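PDB 3G14: nitroreductase family protein from Clostridium novyi, which probably works as an FMN-dependent oxidoreductase that reduces its substrates with electrons from a nicotinamide cofactor, as nitroreductase relatives do. Local coordinates for residues M35-W40 with M108-L113; K29-A34 with K167-Y172; T20-D25 with T149-P154. All blocks are in the same frame, centred on the assembly; numbering follows the deposited sequence.

In the fold
The three contacts follow helix 24-35 of this nitroreductase-type alpha+beta fold. Contact 3 lies at its start, contact 2 in its second half, and contact 1 in the chain that leaves it. The centres of contacts 1 and 2 are about 10 Å apart. The centre of contact 3 is about 18 Å from that of contact 1 and about 17 Å from that of contact 2. Contact 1 is nested inside the loops closed by the other two, while contacts 2 and 3 cross along the chain. Contacts 1 and 2 also reach the second subunit, whereas no other chain touches contact 3. The surroundings of helix 24-35 thus run from the edge of the sheet to the subunit interface.

Contact 1 of 3, residues M35-W40 with M108-L113; sequences MRAPSW and MEHIVL
H110 has its CG anti to its own carbonyl carbon (chi1 -77°), which carries the imidazole out from helix 99-117 toward A37. The second torsion (chi2 -142°) then turns one face of the ring to the methyl of A37. This joins the loop after helix 24-35 to the long helix of the nitroreductase fold, at the subunit interface.

The central interaction is a CH-pi contact. A37 CB is 3.9 Å from the centroid of the H110 ring, and the approach is 13° off the ring normal. The methyl is offset toward the rim, on the side of ND1 and CE1. The backbone takes part as well, with A37 CA 3.6 Å from H110 CE1. P38 adds a looser touch: its CD is 4.2 Å from H110 NE2, in an oblique approach. R36 is the first residue to leave the helix, and its O comes within 4.4 Å of H110 CE1.

No hydrogen bond joins the two segments, but both ring nitrogens are used. ND1 is bonded to M33 O, and NE2 to E109 OE2 of the second subunit. The reverse pair, E109 with H110 of that subunit, is also formed. These two bonds would fix the rotation of the ring under the A37 methyl. A carbonyl on one side and a carboxylate on the other would probably favour a ring protonated on both nitrogens. The interface also holds R36, whose guanidinium NE forms a salt bridge with D32 OD2 and whose backbone O accepts from R11 NH2 of the second subunit.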
# COMPACT_ATOMS: atom_id res chain seq x y z
N MSE B 35 -1.52 -10.59 5.50
CA MSE B 35 -0.53 -11.12 6.43
C MSE B 35 0.83 -11.25 5.74
O MSE B 35 1.87 -11.19 6.41
CB MSE B 35 -0.96 -12.48 6.98
CG MSE B 35 -2.20 -12.43 7.86
SE MSE B 35 -1.97 -11.44 9.49
CE MSE B 35 -2.48 -9.69 8.86
N ARG B 36 0.82 -11.43 4.42
CA ARG B 36 2.07 -11.62 3.66
C ARG B 36 2.67 -10.31 3.15
O ARG B 36 3.65 -10.31 2.39
CB ARG B 36 1.80 -12.55 2.49
CG ARG B 36 1.55 -13.98 2.91
CD ARG B 36 1.11 -14.76 1.69
NE ARG B 36 0.61 -16.09 2.03
CZ ARG B 36 1.36 -17.18 2.22
NH1 ARG B 36 2.68 -17.15 2.11
NH2 ARG B 36 0.76 -18.32 2.49
N ALA B 37 2.10 -9.18 3.58
CA ALA B 37 2.57 -7.88 3.12
C ALA B 37 3.92 -7.60 3.78
O ALA B 37 4.17 -8.06 4.91
CB ALA B 37 1.56 -6.80 3.47
N PRO B 38 4.80 -6.82 3.10
CA PRO B 38 6.04 -6.34 3.74
C PRO B 38 5.71 -5.26 4.77
O PRO B 38 4.75 -4.51 4.60
CB PRO B 38 6.84 -5.70 2.59
CG PRO B 38 5.82 -5.24 1.61
CD PRO B 38 4.63 -6.24 1.75
N SER B 39 6.53 -5.17 5.81
CA SER B 39 6.39 -4.12 6.81
C SER B 39 7.77 -3.78 7.36
O SER B 39 8.73 -4.57 7.26
CB SER B 39 5.46 -4.56 7.95
OG SER B 39 6.03 -5.66 8.62
N TRP B 40 7.87 -2.59 7.93
CA TRP B 40 9.14 -2.12 8.46
C TRP B 40 9.56 -3.03 9.61
O TRP B 40 8.79 -3.27 10.53
CB TRP B 40 9.02 -0.67 8.92
CG TRP B 40 10.33 -0.06 9.29
CD1 TRP B 40 11.32 0.35 8.44
CD2 TRP B 40 10.78 0.20 10.59
NE1 TRP B 40 12.37 0.86 9.16
CE2 TRP B 40 12.07 0.76 10.49
CE3 TRP B 40 10.23 -0.01 11.86
CZ2 TRP B 40 12.80 1.14 11.60
CZ3 TRP B 40 10.96 0.36 12.96
CH2 TRP B 40 12.24 0.94 12.83
N MSE B 108 -3.53 -2.95 3.65
CA MSE B 108 -4.87 -2.67 3.15
C MSE B 108 -4.96 -2.77 1.61
O MSE B 108 -5.98 -3.20 1.09
CB MSE B 108 -5.35 -1.28 3.63
CG MSE B 108 -6.80 -1.03 3.32
SE MSE B 108 -8.08 -2.38 4.08
CE MSE B 108 -9.05 -0.94 5.08
N GLU B 109 -3.90 -2.41 0.87
CA GLU B 109 -3.96 -2.58 -0.60
C GLU B 109 -3.91 -4.08 -0.96
O GLU B 109 -4.46 -4.49 -2.00
CB GLU B 109 -2.86 -1.78 -1.31
CG GLU B 109 -2.96 -1.77 -2.85
CD GLU B 109 -4.25 -1.15 -3.38
OE1 GLU B 109 -5.10 -0.73 -2.54
OE2 GLU B 109 -4.41 -1.12 -4.63
N HIS B 110 -3.25 -4.91 -0.13
CA HIS B 110 -3.31 -6.36 -0.30
C HIS B 110 -4.76 -6.87 -0.10
O HIS B 110 -5.22 -7.74 -0.86
CB HIS B 110 -2.30 -7.11 0.62
CG HIS B 110 -0.87 -7.05 0.15
ND1 HIS B 110 0.00 -8.12 0.27
CD2 HIS B 110 -0.15 -6.03 -0.38
CE1 HIS B 110 1.18 -7.77 -0.22
NE2 HIS B 110 1.12 -6.51 -0.61
N ILE B 111 -5.46 -6.30 0.88
CA ILE B 111 -6.90 -6.62 1.12
C ILE B 111 -7.70 -6.30 -0.13
O ILE B 111 -8.44 -7.14 -0.68
CB ILE B 111 -7.51 -5.80 2.28
CG1 ILE B 111 -6.81 -6.10 3.62
CG2 ILE B 111 -9.04 -6.05 2.40
CD1 ILE B 111 -7.10 -7.45 4.19
N VAL B 112 -7.53 -5.05 -0.58
CA VAL B 112 -8.26 -4.52 -1.74
C VAL B 112 -7.97 -5.32 -3.01
O VAL B 112 -8.89 -5.77 -3.71
CB VAL B 112 -7.98 -2.99 -1.90
CG1 VAL B 112 -8.32 -2.48 -3.32
CG2 VAL B 112 -8.69 -2.20 -0.80
N LEU B 113 -6.69 -5.53 -3.32
CA LEU B 113 -6.37 -6.32 -4.50
C LEU B 113 -6.79 -7.79 -4.36
O LEU B 113 -7.26 -8.43 -5.33
CB LEU B 113 -4.89 -6.20 -4.81
CG LEU B 113 -4.40 -4.83 -5.22
CD1 LEU B 113 -2.89 -4.87 -5.24
CD2 LEU B 113 -5.02 -4.39 -6.61

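Contact 2 of 3, residues K29-A34 with K167-Y172; sequences KIIDMA and KDMDEY. With GOL (glycerol), chain I; ACT (acetate ion), chain G.
A short 3-10 turn, residues 169-171, leans on helix 24-35 of the nitroreductase fold, and M169 touches the backbone and side chains of I31 and D32. The turn lies in the loop between strands 144-151 and 173-175. It opens with an Asx turn, in which D168 OD1 accepts from D170 N at 3.1 Å.

M169 is a selenomethionine. Its CG sits between the backbone N and the carbonyl carbon (chi1 89°), and the chain bends at chi3, so the terminal methyl lies on the helix. M169 CE is 3.8 Å from I31 CG2, and the two side chains cross at about a right angle. The same methyl is 3.8 Å from D32 CB. L28 and M35 of the same helix also touch M169.

The polar part beside this packing is bridged by glycerol, probably from the crystallisation liquor. K167 N donates to glycerol O1 at 2.9 Å and K167 O accepts from O2. Glycerol O3 donates to D32 OD1, also at 2.9 Å. The other oxygen, D32 OD2, bonds to Y5 OH of the second subunit. Between the two segments themselves, the closest atoms are M169 CE and D32 N, 3.3 Å apart.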
# COMPACT_ATOMS: atom_id res chain seq x y z
N LYS B 29 -8.52 -16.03 2.75
CA LYS B 29 -7.44 -15.88 1.74
C LYS B 29 -7.05 -14.41 1.53
O LYS B 29 -5.88 -14.09 1.44
CB LYS B 29 -7.83 -16.51 0.39
CG LYS B 29 -7.74 -18.03 0.35
CD LYS B 29 -7.85 -18.58 -1.10
CE LYS B 29 -9.30 -18.81 -1.53
NZ LYS B 29 -9.48 -18.98 -3.02
N ILE B 30 -8.04 -13.52 1.49
CA ILE B 30 -7.79 -12.05 1.43
C ILE B 30 -6.96 -11.60 2.65
O ILE B 30 -5.94 -10.88 2.53
CB ILE B 30 -9.16 -11.31 1.32
CG1 ILE B 30 -9.85 -11.71 -0.00
CG2 ILE B 30 -8.98 -9.79 1.43
CD1 ILE B 30 -11.35 -11.37 -0.05
N ILE B 31 -7.36 -12.04 3.85
CA ILE B 31 -6.61 -11.66 5.04
C ILE B 31 -5.18 -12.22 5.00
O ILE B 31 -4.21 -11.56 5.40
CB ILE B 31 -7.34 -12.04 6.36
CG1 ILE B 31 -8.75 -11.40 6.43
CG2 ILE B 31 -6.50 -11.55 7.58
CD1 ILE B 31 -8.82 -9.84 6.32
N ASP B 32 -5.03 -13.47 4.56
CA ASP B 32 -3.72 -14.07 4.36
C ASP B 32 -2.83 -13.24 3.42
O ASP B 32 -1.65 -13.04 3.70
CB ASP B 32 -3.86 -15.48 3.80
CG ASP B 32 -2.54 -16.17 3.68
OD1 ASP B 32 -1.90 -16.43 4.72
OD2 ASP B 32 -2.13 -16.43 2.54
N MSE B 33 -3.40 -12.73 2.34
CA MSE B 33 -2.64 -11.83 1.47
C MSE B 33 -2.13 -10.61 2.24
O MSE B 33 -1.00 -10.23 2.08
CB MSE B 33 -3.45 -11.48 0.23
CG MSE B 33 -3.64 -12.79 -0.62
SE MSE B 33 -4.61 -12.44 -2.25
CE MSE B 33 -5.91 -13.88 -2.11
N ALA B 34 -2.94 -10.03 3.11
CA ALA B 34 -2.49 -8.95 3.98
C ALA B 34 -1.39 -9.39 4.94
O ALA B 34 -0.42 -8.65 5.17
CB ALA B 34 -3.67 -8.33 4.73
N LYS B 167 2.99 -15.31 10.68
CA LYS B 167 2.01 -14.75 11.60
C LYS B 167 0.79 -15.66 11.71
O LYS B 167 0.38 -16.27 10.72
CB LYS B 167 1.55 -13.38 11.10
CG LYS B 167 2.66 -12.39 10.88
CD LYS B 167 2.18 -11.14 10.12
CE LYS B 167 3.31 -10.53 9.33
NZ LYS B 167 2.99 -9.17 8.88
N ASP B 168 0.23 -15.78 12.90
CA ASP B 168 -1.07 -16.43 13.03
C ASP B 168 -2.14 -15.38 12.81
O ASP B 168 -2.30 -14.52 13.68
CB ASP B 168 -1.25 -17.06 14.41
CG ASP B 168 -2.59 -17.76 14.56
OD1 ASP B 168 -3.37 -17.84 13.55
OD2 ASP B 168 -2.87 -18.23 15.68
N MSE B 169 -2.87 -15.44 11.69
CA MSE B 169 -3.86 -14.39 11.36
C MSE B 169 -4.91 -14.27 12.47
O MSE B 169 -5.51 -13.22 12.61
CB MSE B 169 -4.58 -14.61 10.01
CG MSE B 169 -5.85 -15.47 10.05
SE MSE B 169 -6.72 -15.63 8.28
CE MSE B 169 -5.16 -15.10 7.38
N ASP B 170 -5.11 -15.33 13.25
CA ASP B 170 -6.08 -15.26 14.34
C ASP B 170 -5.76 -14.13 15.32
O ASP B 170 -6.69 -13.49 15.82
CB ASP B 170 -6.21 -16.62 15.05
CG ASP B 170 -7.20 -16.58 16.18
OD1 ASP B 170 -8.38 -16.27 15.96
OD2 ASP B 170 -6.76 -16.88 17.31
N GLU B 171 -4.47 -13.83 15.54
CA GLU B 171 -4.06 -12.69 16.40
C GLU B 171 -4.34 -11.30 15.78
O GLU B 171 -4.17 -10.28 16.44
CB GLU B 171 -2.55 -12.75 16.67
N TYR B 172 -4.73 -11.27 14.51
CA TYR B 172 -4.78 -10.01 13.75
C TYR B 172 -6.14 -9.75 13.11
O TYR B 172 -6.26 -8.81 12.34
CB TYR B 172 -3.69 -9.99 12.68
CG TYR B 172 -2.29 -10.06 13.23
CD1 TYR B 172 -1.61 -8.90 13.60
CD2 TYR B 172 -1.64 -11.29 13.38
CE1 TYR B 172 -0.30 -8.97 14.12
CE2 TYR B 172 -0.33 -11.37 13.88
CZ TYR B 172 0.32 -10.20 14.27
OH TYR B 172 1.59 -10.26 14.77
C1 GOL I . 2.68 -14.51 6.95
O1 GOL I . 3.00 -13.86 8.16
C2 GOL I . 1.67 -15.63 7.21
O2 GOL I . 0.72 -15.34 8.23
C3 GOL I . 0.96 -15.99 5.91
O3 GOL I . 0.60 -17.36 5.93
C ACT G . -6.80 -17.73 -5.52
O ACT G . -6.75 -16.70 -6.23
OXT ACT G . -7.60 -17.67 -4.57
CH3 ACT G . -5.94 -18.93 -5.76
O HOH W 1 1.03 -8.34 7.49

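Contact 3 of 3, residues T20-D25 with T149-P154; sequences TAIDRD and TPLGVP
The flat group of this contact is the L151-G152 peptide, and I22 lies against it. Its CD1 methyl lies over one face of that peptide, 3.8 Å from L151 O and 4.0 Å from G152 CA. The next peptide along, G152-V153, has its N-H occupied: V153 N donates to a water at 2.8 Å, and that water donates to T20 O at 2.7 Å. This water joins the two backbones, which have no direct hydrogen bond between them.

The rest of the contact is apolar. The side chains of I22 and L151 cross at about a right angle, with I22 CD1 4.0 Å from L151 CD2. With CG anti to the backbone N (chi1 -173°) and chi2 at 73°, L151 turns its CD2 branch to the isoleucine. M80 and L27 touch both of these residues, and P79 and Y120 also pack on I22. Nearer the solvent, T20 CB is 4.0 Å from V153 CG2, and T20 CG2 sits close by. This outer pair flanks the bridging water.

Further back, T149 OG1 bonds to P150 O and also meets C123 N. The helix itself reaches L151 through L27. The contact thus packs the loop that leads into helix 24-35 on the end of strand 144-151, an outermost strand of the chain's own mixed sheet, and on the turn after it, within the alpha+beta fold of the nitroreductase family.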
# COMPACT_ATOMS: atom_id res chain seq x y z
N THR B 20 -25.43 -10.78 -1.50
CA THR B 20 -24.73 -12.07 -1.47
C THR B 20 -23.69 -12.16 -0.36
O THR B 20 -22.81 -11.32 -0.27
CB THR B 20 -23.99 -12.30 -2.79
OG1 THR B 20 -24.90 -12.12 -3.87
CG2 THR B 20 -23.34 -13.70 -2.85
N ALA B 21 -23.79 -13.20 0.46
CA ALA B 21 -22.81 -13.42 1.53
C ALA B 21 -21.39 -13.71 1.02
O ALA B 21 -21.19 -14.39 0.01
CB ALA B 21 -23.28 -14.56 2.41
N ILE B 22 -20.42 -13.24 1.78
CA ILE B 22 -18.99 -13.47 1.50
C ILE B 22 -18.67 -14.90 1.83
O ILE B 22 -19.15 -15.41 2.83
CB ILE B 22 -18.10 -12.55 2.37
CG1 ILE B 22 -18.44 -11.07 2.13
CG2 ILE B 22 -16.60 -12.87 2.17
CD1 ILE B 22 -18.21 -10.58 0.74
N ASP B 23 -17.88 -15.56 0.99
CA ASP B 23 -17.44 -16.93 1.28
C ASP B 23 -16.32 -16.89 2.31
O ASP B 23 -15.31 -16.22 2.09
CB ASP B 23 -16.96 -17.62 0.00
CG ASP B 23 -18.10 -18.00 -0.94
OD1 ASP B 23 -19.23 -18.25 -0.46
OD2 ASP B 23 -17.86 -18.08 -2.17
N ARG B 24 -16.48 -17.62 3.42
CA ARG B 24 -15.53 -17.54 4.54
C ARG B 24 -14.09 -17.86 4.11
O ARG B 24 -13.13 -17.19 4.53
CB ARG B 24 -15.95 -18.50 5.67
CG ARG B 24 -15.09 -18.43 6.93
CD ARG B 24 -15.71 -19.20 8.09
NE ARG B 24 -14.97 -18.99 9.33
CZ ARG B 24 -13.85 -19.64 9.66
NH1 ARG B 24 -13.34 -20.56 8.84
NH2 ARG B 24 -13.24 -19.39 10.80
N ASP B 25 -13.93 -18.89 3.27
CA ASP B 25 -12.62 -19.30 2.78
C ASP B 25 -11.97 -18.18 1.94
O ASP B 25 -10.76 -17.91 2.05
CB ASP B 25 -12.75 -20.57 1.95
CG ASP B 25 -13.42 -20.32 0.61
OD1 ASP B 25 -14.61 -19.90 0.60
OD2 ASP B 25 -12.74 -20.52 -0.44
N THR B 149 -13.10 -0.41 4.28
CA THR B 149 -13.72 -0.66 3.00
C THR B 149 -14.92 -1.60 3.12
O THR B 149 -14.86 -2.61 3.89
CB THR B 149 -12.69 -1.29 2.01
OG1 THR B 149 -13.33 -1.67 0.77
CG2 THR B 149 -12.04 -2.51 2.63
N PRO B 150 -15.99 -1.32 2.35
CA PRO B 150 -17.00 -2.36 2.18
C PRO B 150 -16.38 -3.55 1.42
O PRO B 150 -15.38 -3.41 0.74
CB PRO B 150 -18.04 -1.69 1.28
CG PRO B 150 -17.23 -0.63 0.52
CD PRO B 150 -16.28 -0.12 1.52
N LEU B 151 -17.02 -4.69 1.54
CA LEU B 151 -16.60 -5.91 0.81
C LEU B 151 -17.88 -6.57 0.35
O LEU B 151 -18.76 -6.85 1.18
CB LEU B 151 -15.82 -6.83 1.74
CG LEU B 151 -15.19 -8.03 1.01
CD1 LEU B 151 -14.03 -7.50 0.18
CD2 LEU B 151 -14.76 -9.11 2.00
N GLY B 152 -18.02 -6.81 -0.95
CA GLY B 152 -19.22 -7.46 -1.47
C GLY B 152 -19.06 -7.84 -2.94
O GLY B 152 -18.13 -7.42 -3.62
N VAL B 153 -19.99 -8.63 -3.44
CA VAL B 153 -20.07 -8.80 -4.86
C VAL B 153 -20.62 -7.52 -5.51
O VAL B 153 -21.68 -7.04 -5.12
CB VAL B 153 -21.00 -9.96 -5.20
CG1 VAL B 153 -21.06 -10.12 -6.71
CG2 VAL B 153 -20.51 -11.21 -4.49
N PRO B 154 -19.90 -6.93 -6.48
CA PRO B 154 -20.48 -5.74 -7.11
C PRO B 154 -21.77 -6.00 -7.86
O PRO B 154 -21.94 -7.08 -8.46
CB PRO B 154 -19.40 -5.31 -8.11
CG PRO B 154 -18.12 -5.91 -7.54
CD PRO B 154 -18.57 -7.23 -7.02
O HOH W 2 -22.17 -9.16 -1.76